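Long-range contacts in fructose transport system repressor FruR (Pseudomonas putida, PDB 3O74), which probably binds specific DNA operators as a LacI-family transcription regulator, repressing or activating genes, with fructose 1-phosphate as its preferred effector: residues T187-L192 with L211-N217; E47-Q51 with S74-L78; R3-F7 with G32-L36; I88-L92 with E131-S135. All coordinates share one frame; numbering follows the deposited sequence.

Interaction 1: residues T187-L192 with L211-N217; sequences TSYVLL and LGTFGDN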
loop_
_atom_site.group_PDB
_atom_site.type_symbol
_atom_site.label_atom_id
_atom_site.label_comp_id
_atom_site.label_asym_id
_atom_site.label_seq_id
_atom_site.Cartn_x
_atom_site.Cartn_y
_atom_site.Cartn_z
ATOM N N THR B 187 -10.936 13.627 5.450
ATOM C CA THR B 187 -11.661 12.869 4.436
ATOM C C THR B 187 -10.837 11.711 3.881
ATOM O O THR B 187 -11.304 10.969 3.018
ATOM C CB THR B 187 -12.108 13.766 3.282
ATOM O OG1 THR B 187 -10.956 14.284 2.602
ATOM C CG2 THR B 187 -12.978 14.919 3.812
ATOM N N SER B 188 -9.613 11.562 4.375
ATOM C CA SER B 188 -8.721 10.520 3.887
ATOM C C SER B 188 -7.625 10.235 4.901
ATOM O O SER B 188 -7.076 11.157 5.514
ATOM C CB SER B 188 -8.096 10.938 2.557
ATOM O OG SER B 188 -7.126 9.992 2.137
ATOM N N TYR B 189 -7.301 8.958 5.077
ATOM C CA TYR B 189 -6.285 8.582 6.051
ATOM C C TYR B 189 -4.934 9.232 5.773
ATOM O O TYR B 189 -4.206 9.579 6.704
ATOM C CB TYR B 189 -6.120 7.061 6.143
ATOM C CG TYR B 189 -5.061 6.681 7.144
ATOM C CD1 TYR B 189 -5.307 6.786 8.506
ATOM C CD2 TYR B 189 -3.802 6.263 6.736
ATOM C CE1 TYR B 189 -4.338 6.464 9.437
ATOM C CE2 TYR B 189 -2.821 5.936 7.663
ATOM C CZ TYR B 189 -3.098 6.038 9.010
ATOM O OH TYR B 189 -2.135 5.715 9.942
ATOM N N VAL B 190 -4.589 9.391 4.498
ATOM C CA VAL B 190 -3.295 9.985 4.162
ATOM C C VAL B 190 -3.225 11.434 4.634
ATOM O O VAL B 190 -2.159 11.923 5.010
ATOM C CB VAL B 190 -2.967 9.898 2.651
ATOM C CG1 VAL B 190 -3.872 10.806 1.843
ATOM C CG2 VAL B 190 -1.517 10.263 2.412
ATOM N N LEU B 191 -4.363 12.120 4.614
ATOM C CA LEU B 191 -4.422 13.480 5.132
ATOM C C LEU B 191 -4.241 13.473 6.641
ATOM O O LEU B 191 -3.587 14.349 7.190
ATOM C CB LEU B 191 -5.746 14.161 4.762
ATOM C CG LEU B 191 -5.938 14.486 3.280
ATOM C CD1 LEU B 191 -7.364 14.960 3.001
ATOM C CD2 LEU B 191 -4.927 15.521 2.823
ATOM N N LEU B 192 -4.820 12.478 7.310
ATOM C CA LEU B 192 -4.643 12.339 8.753
ATOM C C LEU B 192 -3.167 12.172 9.114
ATOM O O LEU B 192 -2.718 12.630 10.163
ATOM C CB LEU B 192 -5.438 11.142 9.279
ATOM C CG LEU B 192 -5.380 10.939 10.799
ATOM C CD1 LEU B 192 -5.991 12.135 11.532
ATOM C CD2 LEU B 192 -6.070 9.642 11.220
ATOM N N LEU B 211 -10.833 13.085 17.097
ATOM C CA LEU B 211 -10.434 12.797 15.720
ATOM C C LEU B 211 -11.312 11.769 15.021
ATOM O O LEU B 211 -11.680 10.747 15.600
ATOM C CB LEU B 211 -8.983 12.314 15.665
ATOM C CG LEU B 211 -7.867 13.336 15.835
ATOM C CD1 LEU B 211 -6.524 12.640 15.731
ATOM C CD2 LEU B 211 -7.987 14.431 14.789
ATOM N N GLY B 212 -11.613 12.040 13.756
ATOM C CA GLY B 212 -12.344 11.109 12.922
ATOM C C GLY B 212 -11.815 11.168 11.502
ATOM O O GLY B 212 -11.453 12.241 11.013
ATOM N N THR B 213 -11.776 10.021 10.832
ATOM C CA THR B 213 -11.193 9.951 9.498
ATOM C C THR B 213 -11.878 8.910 8.619
ATOM O O THR B 213 -12.520 7.984 9.114
ATOM C CB THR B 213 -9.689 9.613 9.561
ATOM O OG1 THR B 213 -9.111 9.735 8.255
ATOM C CG2 THR B 213 -9.476 8.193 10.076
ATOM N N PHE B 214 -11.748 9.087 7.308
ATOM C CA PHE B 214 -12.094 8.039 6.361
ATOM C C PHE B 214 -10.898 7.118 6.217
ATOM O O PHE B 214 -9.751 7.551 6.340
ATOM C CB PHE B 214 -12.472 8.635 5.009
ATOM C CG PHE B 214 -13.880 9.148 4.949
ATOM C CD1 PHE B 214 -14.257 10.267 5.671
ATOM C CD2 PHE B 214 -14.826 8.512 4.159
ATOM C CE1 PHE B 214 -15.559 10.741 5.612
ATOM C CE2 PHE B 214 -16.120 8.979 4.096
ATOM C CZ PHE B 214 -16.490 10.093 4.823
ATOM N N GLY B 215 -11.161 5.847 5.949
ATOM C CA GLY B 215 -10.098 4.865 5.921
ATOM C C GLY B 215 -9.724 4.492 7.340
ATOM O O GLY B 215 -10.257 5.041 8.303
ATOM N N ASP B 216 -8.801 3.552 7.475
ATOM C CA ASP B 216 -8.426 3.064 8.786
ATOM C C ASP B 216 -7.013 2.524 8.726
ATOM O O ASP B 216 -6.445 2.352 7.646
ATOM C CB ASP B 216 -9.393 1.971 9.242
ATOM C CG ASP B 216 -9.249 1.639 10.715
ATOM O OD1 ASP B 216 -8.502 2.351 11.422
ATOM O OD2 ASP B 216 -9.887 0.666 11.168
ATOM N N ASN B 217 -6.445 2.259 9.891
ATOM C CA ASN B 217 -5.082 1.787 9.970
ATOM C C ASN B 217 -4.883 1.034 11.271
ATOM O O ASN B 217 -5.307 1.488 12.335
ATOM C CB ASN B 217 -4.116 2.964 9.873
ATOM C CG ASN B 217 -2.724 2.544 9.465
ATOM O OD1 ASN B 217 -1.944 2.065 10.286
ATOM N ND2 ASN B 217 -2.406 2.718 8.188
#
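Tyr-189 and Asn-217 meet in a close van der Waals contact, the phenol and the side-chain amide lying almost parallel, their planes 13° apart, while the two side chains cross at about a right angle. Asn-217 ND2 comes to 3.3 Å from Tyr-189 CE2 and Asn-217 CG to 3.3 Å from Tyr-189 OH; Tyr-189 OH and Asn-217 ND2 are near but not hydrogen-bonded. The ring gets there because Tyr-189 CG stands opposite its own backbone N (chi1 180°). Beside it, Leu-192 CD2 packs on Thr-213 CG2 at 3.9 Å, and Leu-192 CD1 extends the apolar patch to Leu-211 CD1 at 4.3 Å. At the other end Phe-214 CB sits 3.3 Å from Thr-187 O. These residues belong to one beta-alpha-beta unit of the Rossmann-like periplasmic-binding-protein fold: strand 183-186 leads through Ser-188, the N-cap residue, into helix 189-201, and strand 210-214 returns alongside. Thr-213 OG1 bonds to Phe-214 O at 3.0 Å and also to Thr-186 OG1 on the adjacent strand. Farther out, Phe-214 packs against Ala-107 and Leu-111 of helix 104-116. Tyr-189 also packs on Leu-219 of the second subunit, and Ser-188 OG is hydrogen-bonded to a glycerol, probably from the crystallisation liquor.

Interaction 2: residues E47-Q51 with S74-L78; sequences ERQLQ and SYREL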
loop_
_atom_site.group_PDB
_atom_site.type_symbol
_atom_site.label_atom_id
_atom_site.label_comp_id
_atom_site.label_asym_id
_atom_site.label_seq_id
_atom_site.Cartn_x
_atom_site.Cartn_y
_atom_site.Cartn_z
ATOM N N GLU B 47 -3.091 10.124 -16.472
ATOM C CA GLU B 47 -4.238 9.249 -16.664
ATOM C C GLU B 47 -4.588 9.123 -18.139
ATOM O O GLU B 47 -4.908 8.037 -18.616
ATOM C CB GLU B 47 -5.455 9.731 -15.882
ATOM C CG GLU B 47 -6.686 8.873 -16.122
ATOM C CD GLU B 47 -7.798 9.164 -15.139
ATOM O OE1 GLU B 47 -7.512 9.762 -14.082
ATOM O OE2 GLU B 47 -8.957 8.793 -15.419
ATOM N N ARG B 48 -4.524 10.235 -18.861
ATOM C CA ARG B 48 -4.815 10.211 -20.287
ATOM C C ARG B 48 -3.795 9.358 -21.038
ATOM O O ARG B 48 -4.140 8.666 -21.996
ATOM C CB ARG B 48 -4.890 11.629 -20.857
ATOM C CG ARG B 48 -6.053 12.438 -20.293
ATOM C CD ARG B 48 -6.308 13.705 -21.091
ATOM N NE ARG B 48 -7.289 14.568 -20.437
ATOM C CZ ARG B 48 -6.972 15.587 -19.643
ATOM N NH1 ARG B 48 -5.697 15.874 -19.412
ATOM N NH2 ARG B 48 -7.925 16.323 -19.086
ATOM N N GLN B 49 -2.544 9.398 -20.590
ATOM C CA GLN B 49 -1.516 8.519 -21.140
ATOM C C GLN B 49 -1.858 7.046 -20.901
ATOM O O GLN B 49 -1.627 6.200 -21.762
ATOM C CB GLN B 49 -0.144 8.834 -20.535
ATOM C CG GLN B 49 0.420 10.191 -20.918
ATOM C CD GLN B 49 1.923 10.280 -20.705
ATOM O OE1 GLN B 49 2.437 9.942 -19.636
ATOM N NE2 GLN B 49 2.635 10.739 -21.729
ATOM N N LEU B 50 -2.398 6.742 -19.725
ATOM C CA LEU B 50 -2.752 5.367 -19.392
ATOM C C LEU B 50 -3.973 4.899 -20.177
ATOM O O LEU B 50 -4.087 3.723 -20.521
ATOM C CB LEU B 50 -2.984 5.213 -17.886
ATOM C CG LEU B 50 -1.731 5.412 -17.030
ATOM C CD1 LEU B 50 -2.051 5.238 -15.556
ATOM C CD2 LEU B 50 -0.651 4.441 -17.457
ATOM N N GLN B 51 -4.883 5.826 -20.459
ATOM C CA GLN B 51 -6.036 5.526 -21.300
ATOM C C GLN B 51 -5.586 4.944 -22.632
ATOM O O GLN B 51 -6.046 3.878 -23.042
ATOM C CB GLN B 51 -6.855 6.788 -21.564
ATOM C CG GLN B 51 -7.618 7.311 -20.370
ATOM C CD GLN B 51 -8.484 8.498 -20.732
ATOM O OE1 GLN B 51 -9.449 8.813 -20.038
ATOM N NE2 GLN B 51 -8.148 9.159 -21.833
ATOM N N SER B 74 -13.339 11.730 -22.452
ATOM C CA SER B 74 -12.434 10.707 -22.962
ATOM C C SER B 74 -12.980 9.294 -22.751
ATOM O O SER B 74 -12.896 8.459 -23.651
ATOM C CB SER B 74 -11.038 10.850 -22.343
ATOM O OG SER B 74 -11.102 10.953 -20.931
ATOM N N TYR B 75 -13.552 9.022 -21.579
ATOM C CA TYR B 75 -14.082 7.683 -21.325
ATOM C C TYR B 75 -15.324 7.376 -22.149
ATOM O O TYR B 75 -15.594 6.220 -22.462
ATOM C CB TYR B 75 -14.305 7.427 -19.833
ATOM C CG TYR B 75 -13.002 7.254 -19.093
ATOM C CD1 TYR B 75 -12.177 6.165 -19.347
ATOM C CD2 TYR B 75 -12.586 8.189 -18.159
ATOM C CE1 TYR B 75 -10.972 6.011 -18.680
ATOM C CE2 TYR B 75 -11.396 8.045 -17.491
ATOM C CZ TYR B 75 -10.589 6.958 -17.751
ATOM O OH TYR B 75 -9.397 6.828 -17.075
ATOM N N ARG B 76 -16.068 8.414 -22.515
ATOM C CA ARG B 76 -17.198 8.240 -23.424
ATOM C C ARG B 76 -16.708 7.760 -24.791
ATOM O O ARG B 76 -17.337 6.912 -25.423
ATOM C CB ARG B 76 -17.982 9.545 -23.564
ATOM C CG ARG B 76 -18.765 9.935 -22.319
ATOM C CD ARG B 76 -20.001 9.066 -22.152
ATOM N NE ARG B 76 -20.825 9.067 -23.358
ATOM C CZ ARG B 76 -21.693 10.023 -23.674
ATOM N NH1 ARG B 76 -21.856 11.067 -22.871
ATOM N NH2 ARG B 76 -22.398 9.940 -24.794
ATOM N N GLU B 77 -15.580 8.301 -25.241
ATOM C CA GLU B 77 -14.995 7.882 -26.514
ATOM C C GLU B 77 -14.636 6.401 -26.489
ATOM O O GLU B 77 -14.951 5.664 -27.424
ATOM C CB GLU B 77 -13.753 8.712 -26.853
ATOM C CG GLU B 77 -14.039 10.134 -27.310
ATOM C CD GLU B 77 -12.768 10.914 -27.606
ATOM O OE1 GLU B 77 -11.733 10.280 -27.908
ATOM O OE2 GLU B 77 -12.805 12.160 -27.534
ATOM N N LEU B 78 -13.976 5.974 -25.416
ATOM C CA LEU B 78 -13.553 4.585 -25.275
ATOM C C LEU B 78 -14.758 3.653 -25.229
ATOM O O LEU B 78 -14.770 2.602 -25.868
ATOM C CB LEU B 78 -12.705 4.413 -24.012
ATOM C CG LEU B 78 -11.402 5.210 -23.941
ATOM C CD1 LEU B 78 -10.695 4.970 -22.617
ATOM C CD2 LEU B 78 -10.492 4.839 -25.099
#
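Gln-51, the residue most covered here, puts its amide oxygen between two neighbours on helix 74-80. Gln-51 OE1 lies 2.8 Å from Ser-74 OG, close enough for a hydrogen bond, although the serine hydroxyl also has Asp-72 within reach and its proton is not settled between them. The same oxygen hangs 3.1 Å above one face of the Tyr-75 ring, displaced toward the rim, with the amide and ring planes 79° apart. A chain extended beyond CG carries the amide across the gap between the helices. Tyr-75 answers with its hydroxyl: Tyr-75 OH donates to Glu-47 OE2 at 2.6 Å, reaching the anti side of the carboxylate 20° out of its plane. That carboxylate is further gripped by Ser-66 OG at OE2 and by the backbone N of Cys-67 at OE1, which fixes its rotation. Leu-78 CD1 closes the contact against Gln-51 CB at 4.4 Å. The short helical segments 47-51 and 74-78 run nearly parallel, 5° apart, with their axes 11.7 Å from each other. These segments of helices 44-56 and 74-80 come together over the sheet, where Tyr-75 packs on Leu-62 and Val-64 of strand 61-64 and on Ile-8 of strand 4-9.

Interaction 3: residues R3-F7 with G32-L36; sequences RTLGF and GYQLL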
loop_
_atom_site.group_PDB
_atom_site.type_symbol
_atom_site.label_atom_id
_atom_site.label_comp_id
_atom_site.label_asym_id
_atom_site.label_seq_id
_atom_site.Cartn_x
_atom_site.Cartn_y
_atom_site.Cartn_z
ATOM N N ARG B 3 -8.421 -11.286 -22.581
ATOM C CA ARG B 3 -8.656 -11.836 -21.251
ATOM C C ARG B 3 -7.769 -11.168 -20.211
ATOM O O ARG B 3 -7.248 -11.813 -19.300
ATOM C CB ARG B 3 -8.466 -13.345 -21.236
ATOM C CG ARG B 3 -9.396 -14.047 -22.196
ATOM C CD ARG B 3 -9.549 -15.500 -21.838
ATOM N NE ARG B 3 -10.445 -16.175 -22.767
ATOM C CZ ARG B 3 -10.321 -17.449 -23.112
ATOM N NH1 ARG B 3 -9.334 -18.171 -22.603
ATOM N NH2 ARG B 3 -11.175 -17.998 -23.963
ATOM N N THR B 4 -7.596 -9.862 -20.370
ATOM C CA THR B 4 -6.916 -9.051 -19.379
ATOM C C THR B 4 -7.801 -7.860 -19.059
ATOM O O THR B 4 -8.519 -7.351 -19.924
ATOM C CB THR B 4 -5.545 -8.561 -19.878
ATOM O OG1 THR B 4 -5.728 -7.663 -20.978
ATOM C CG2 THR B 4 -4.695 -9.734 -20.335
ATOM N N LEU B 5 -7.759 -7.431 -17.805
ATOM C CA LEU B 5 -8.503 -6.267 -17.367
ATOM C C LEU B 5 -7.493 -5.223 -16.902
ATOM O O LEU B 5 -6.449 -5.570 -16.353
ATOM C CB LEU B 5 -9.427 -6.646 -16.213
ATOM C CG LEU B 5 -10.263 -7.913 -16.408
ATOM C CD1 LEU B 5 -10.929 -8.340 -15.102
ATOM C CD2 LEU B 5 -11.295 -7.707 -17.507
ATOM N N GLY B 6 -7.792 -3.950 -17.131
ATOM C CA GLY B 6 -6.925 -2.885 -16.658
ATOM C C GLY B 6 -7.513 -2.182 -15.450
ATOM O O GLY B 6 -8.734 -2.110 -15.307
ATOM N N PHE B 7 -6.650 -1.660 -14.581
ATOM C CA PHE B 7 -7.090 -0.860 -13.452
ATOM C C PHE B 7 -6.217 0.387 -13.329
ATOM O O PHE B 7 -5.023 0.297 -13.052
ATOM C CB PHE B 7 -7.048 -1.679 -12.155
ATOM C CG PHE B 7 -7.651 -0.972 -10.959
ATOM C CD1 PHE B 7 -8.470 0.138 -11.119
ATOM C CD2 PHE B 7 -7.410 -1.438 -9.674
ATOM C CE1 PHE B 7 -9.025 0.784 -10.014
ATOM C CE2 PHE B 7 -7.961 -0.804 -8.571
ATOM C CZ PHE B 7 -8.773 0.308 -8.740
ATOM N N GLY B 32 -10.377 -16.516 -14.981
ATOM C CA GLY B 32 -9.531 -16.689 -16.149
ATOM C C GLY B 32 -9.028 -15.387 -16.747
ATOM O O GLY B 32 -8.608 -15.356 -17.906
ATOM N N TYR B 33 -9.073 -14.309 -15.964
ATOM C CA TYR B 33 -8.579 -13.011 -16.417
ATOM C C TYR B 33 -7.347 -12.585 -15.622
ATOM O O TYR B 33 -7.239 -12.884 -14.435
ATOM C CB TYR B 33 -9.661 -11.939 -16.261
ATOM C CG TYR B 33 -10.848 -12.123 -17.169
ATOM C CD1 TYR B 33 -10.959 -11.405 -18.353
ATOM C CD2 TYR B 33 -11.858 -13.018 -16.848
ATOM C CE1 TYR B 33 -12.048 -11.574 -19.192
ATOM C CE2 TYR B 33 -12.948 -13.195 -17.680
ATOM C CZ TYR B 33 -13.038 -12.473 -18.849
ATOM O OH TYR B 33 -14.123 -12.649 -19.674
ATOM N N GLN B 34 -6.427 -11.883 -16.281
ATOM C CA GLN B 34 -5.290 -11.270 -15.598
ATOM C C GLN B 34 -5.566 -9.780 -15.403
ATOM O O GLN B 34 -6.226 -9.153 -16.224
ATOM C CB GLN B 34 -4.002 -11.467 -16.400
ATOM C CG GLN B 34 -3.701 -12.915 -16.776
ATOM C CD GLN B 34 -3.347 -13.775 -15.577
ATOM O OE1 GLN B 34 -3.737 -14.939 -15.496
ATOM N NE2 GLN B 34 -2.604 -13.202 -14.637
ATOM N N LEU B 35 -5.062 -9.215 -14.313
ATOM C CA LEU B 35 -5.235 -7.792 -14.054
ATOM C C LEU B 35 -3.930 -7.021 -14.250
ATOM O O LEU B 35 -2.899 -7.382 -13.690
ATOM C CB LEU B 35 -5.764 -7.567 -12.635
ATOM C CG LEU B 35 -6.128 -6.128 -12.254
ATOM C CD1 LEU B 35 -7.390 -5.674 -12.981
ATOM C CD2 LEU B 35 -6.299 -5.980 -10.748
ATOM N N LEU B 36 -3.983 -5.962 -15.051
ATOM C CA LEU B 36 -2.851 -5.059 -15.192
ATOM C C LEU B 36 -3.171 -3.742 -14.504
ATOM O O LEU B 36 -4.207 -3.124 -14.758
ATOM C CB LEU B 36 -2.505 -4.826 -16.659
ATOM C CG LEU B 36 -2.013 -6.047 -17.438
ATOM C CD1 LEU B 36 -1.849 -5.704 -18.910
ATOM C CD2 LEU B 36 -0.709 -6.575 -16.855
HETATM O O HOH W 1 -5.801 -14.629 -19.102
#
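Gly-32 meets Arg-3 where the two chains begin to pair: a water donates to both Gly-32 O and Arg-3 O, and Arg-3 CB lies 3.9 Å from Gly-32 O. With positive phi, Gly-32 ends helix 15-30 in a Schellman motif and turns the chain toward the strand. Tyr-33 comes next, its CD1 packing 3.8 Å from Leu-5 CD2, while its hydroxyl is hydrogen-bonded to Glu-250 of helix 234-250. Gln-34 starts the ladder: Gln-34 N donates to Arg-3 O at 3.1 Å, and Gln-34 O receives Leu-5 N at 2.8 Å in a nearly straight bond (166°). Leu-35 makes its contact through CD1, which leans over Leu-5 CB at 3.9 Å and also reaches Phe-7 CB. Its CG lies anti to the backbone N (chi1 -174°), which swings CD1 over Leu-5. Leu-36 completes the pattern, its N giving to Leu-5 O at 2.8 Å and its O accepting from Phe-7 N at 2.9 Å. On the face bearing Thr-4 and Leu-36, both residues pack on Leu-53 of the second subunit. The pairing is that of a right-handed beta-alpha-beta crossover, strand 4-9, helix 15-30 and strand 34-39, which opens the Rossmann-like N-terminal lobe of the LacI-type sugar-binding fold.

Interaction 4: residues I88-L92 with E131-S135; sequences IDRRL and ELSVS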
loop_
_atom_site.group_PDB
_atom_site.type_symbol
_atom_site.label_atom_id
_atom_site.label_comp_id
_atom_site.label_asym_id
_atom_site.label_seq_id
_atom_site.Cartn_x
_atom_site.Cartn_y
_atom_site.Cartn_z
ATOM N N ILE B 88 -14.457 2.881 -10.066
ATOM C CA ILE B 88 -14.281 2.360 -8.719
ATOM C C ILE B 88 -13.925 3.491 -7.761
ATOM O O ILE B 88 -13.023 4.286 -8.033
ATOM C CB ILE B 88 -13.170 1.282 -8.670
ATOM C CG1 ILE B 88 -13.614 0.023 -9.412
ATOM C CG2 ILE B 88 -12.813 0.945 -7.232
ATOM C CD1 ILE B 88 -12.634 -1.143 -9.285
ATOM N N ASP B 89 -14.645 3.557 -6.643
ATOM C CA ASP B 89 -14.401 4.555 -5.597
ATOM C C ASP B 89 -14.795 5.971 -6.013
ATOM O O ASP B 89 -15.527 6.651 -5.301
ATOM C CB ASP B 89 -12.939 4.516 -5.137
ATOM C CG ASP B 89 -12.687 5.376 -3.910
ATOM O OD1 ASP B 89 -12.840 6.611 -4.003
ATOM O OD2 ASP B 89 -12.333 4.817 -2.851
ATOM N N ARG B 90 -14.308 6.416 -7.164
ATOM C CA ARG B 90 -14.700 7.713 -7.690
ATOM C C ARG B 90 -15.656 7.534 -8.866
ATOM O O ARG B 90 -15.280 7.005 -9.904
ATOM C CB ARG B 90 -13.470 8.503 -8.117
ATOM C CG ARG B 90 -12.451 8.705 -7.013
ATOM C CD ARG B 90 -11.286 9.493 -7.540
ATOM N NE ARG B 90 -10.238 9.679 -6.548
ATOM C CZ ARG B 90 -9.101 10.310 -6.803
ATOM N NH1 ARG B 90 -8.890 10.802 -8.015
ATOM N NH2 ARG B 90 -8.178 10.449 -5.859
ATOM N N ARG B 91 -16.891 7.987 -8.691
ATOM C CA ARG B 91 -17.943 7.748 -9.670
ATOM C C ARG B 91 -17.666 8.425 -11.006
ATOM O O ARG B 91 -17.069 9.499 -11.064
ATOM C CB ARG B 91 -19.290 8.242 -9.131
ATOM C CG ARG B 91 -19.407 9.761 -9.073
ATOM C CD ARG B 91 -20.859 10.192 -8.954
ATOM N NE ARG B 91 -21.467 9.726 -7.713
ATOM C CZ ARG B 91 -22.777 9.631 -7.512
ATOM N NH1 ARG B 91 -23.625 9.963 -8.477
ATOM N NH2 ARG B 91 -23.239 9.198 -6.348
ATOM N N LEU B 92 -18.091 7.783 -12.086
ATOM C CA LEU B 92 -18.198 8.469 -13.364
ATOM C C LEU B 92 -19.674 8.817 -13.601
ATOM O O LEU B 92 -20.537 8.455 -12.802
ATOM C CB LEU B 92 -17.629 7.615 -14.495
ATOM C CG LEU B 92 -16.106 7.404 -14.488
ATOM C CD1 LEU B 92 -15.671 6.371 -15.522
ATOM C CD2 LEU B 92 -15.373 8.721 -14.711
ATOM N N GLU B 131 -13.080 19.499 -6.056
ATOM C CA GLU B 131 -13.862 19.382 -7.286
ATOM C C GLU B 131 -14.440 17.979 -7.482
ATOM O O GLU B 131 -15.490 17.817 -8.104
ATOM C CB GLU B 131 -13.029 19.796 -8.506
ATOM C CG GLU B 131 -11.961 18.787 -8.936
ATOM C CD GLU B 131 -10.675 18.899 -8.135
ATOM O OE1 GLU B 131 -10.642 19.662 -7.145
ATOM O OE2 GLU B 131 -9.693 18.220 -8.499
ATOM N N LEU B 132 -13.759 16.969 -6.943
ATOM C CA LEU B 132 -14.191 15.581 -7.100
ATOM C C LEU B 132 -15.530 15.305 -6.424
ATOM O O LEU B 132 -15.844 15.887 -5.388
ATOM C CB LEU B 132 -13.135 14.617 -6.549
ATOM C CG LEU B 132 -11.754 14.615 -7.198
ATOM C CD1 LEU B 132 -10.875 13.559 -6.545
ATOM C CD2 LEU B 132 -11.871 14.373 -8.693
ATOM N N SER B 133 -16.313 14.398 -7.005
ATOM C CA SER B 133 -17.598 14.024 -6.422
ATOM C C SER B 133 -17.401 13.358 -5.066
ATOM O O SER B 133 -18.219 13.517 -4.161
ATOM C CB SER B 133 -18.370 13.084 -7.353
ATOM O OG SER B 133 -18.672 13.711 -8.588
ATOM N N VAL B 134 -16.316 12.605 -4.924
ATOM C CA VAL B 134 -16.048 11.941 -3.655
ATOM C C VAL B 134 -15.824 12.964 -2.535
ATOM O O VAL B 134 -16.301 12.788 -1.412
ATOM C CB VAL B 134 -14.854 10.951 -3.765
ATOM C CG1 VAL B 134 -13.554 11.684 -4.074
ATOM C CG2 VAL B 134 -14.727 10.128 -2.498
ATOM N N SER B 135 -15.117 14.043 -2.853
ATOM C CA SER B 135 -14.841 15.092 -1.881
ATOM C C SER B 135 -16.095 15.893 -1.543
ATOM O O SER B 135 -16.302 16.275 -0.393
ATOM C CB SER B 135 -13.755 16.032 -2.408
ATOM O OG SER B 135 -12.534 15.338 -2.617
#
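Leu-132 rests its CD1 methyl on the guanidinium of Arg-90, 3.6 Å above the plane and over its centre; the nearest atom pair is Arg-90 NH1 and Leu-132 CD1 at 3.7 Å. The arginine reaches this place as a fully extended chain from CG to NE, with chi2 and chi3 both close to 180°. Further apolar contact comes from Val-134, whose CG1 is 4.3 Å from Arg-90 CG. On the solvent-exposed side, Arg-91 CG and Ser-133 CB approach to 3.9 Å. Across the two segments the contact is therefore van der Waals in kind, a methyl over the guanidinium and aliphatic carbons against each other.

The polar ends of Asp-89 and Arg-90 have partners outside the two segments. Arg-90 NH1 forms a salt bridge with Asp-42 and a hydrogen bond to Ser-66 O, which would hold the guanidinium flat beneath the leucine. Arg-90 NE and Asp-89 OD1 both bond to one oxygen of a glycerol, probably from the crystallisation liquor; its place beside the contact is consistent with the interlobe cleft where LacI-type domains bind their effectors.

Segment 88-92 leaves the end of strand 85-88, with Asp-89 and Arg-90 also touching Tyr-17 of helix 15-30. Segment 131-135 follows strand 122-128, and its N-cap residue Leu-132 leads into helix 133-144, so the contact joins the N-terminal lobe to the C-terminal lobe across the cleft of the two-lobed periplasmic-binding-protein fold.

Interactions 1, 2 and 3 hold elements together within a lobe, whereas interaction 4 spans from one to the other. Interactions 1 and 3 each join parts of a beta-alpha-beta unit of their own lobe, but interaction 3 relies on a backbone ladder and interaction 1 on side-chain packing. Interaction 2 joins two helices through polar side chains; strand 34-39 of interaction 3 is followed by its helix 44-56. All four are mostly buried, with exposed residues in interactions 3 (Arg-3, Gly-32) and 4 (Arg-91, Ser-133); interactions 2 and 3 lie farther from the chain's centre. Interactions 1, 2 and 3 touch the second subunit, interaction 4 does not. Interactions 3 and 4 meet where Phe-7 CE1 packs on Ile-88 CD1 at 4.2 Å.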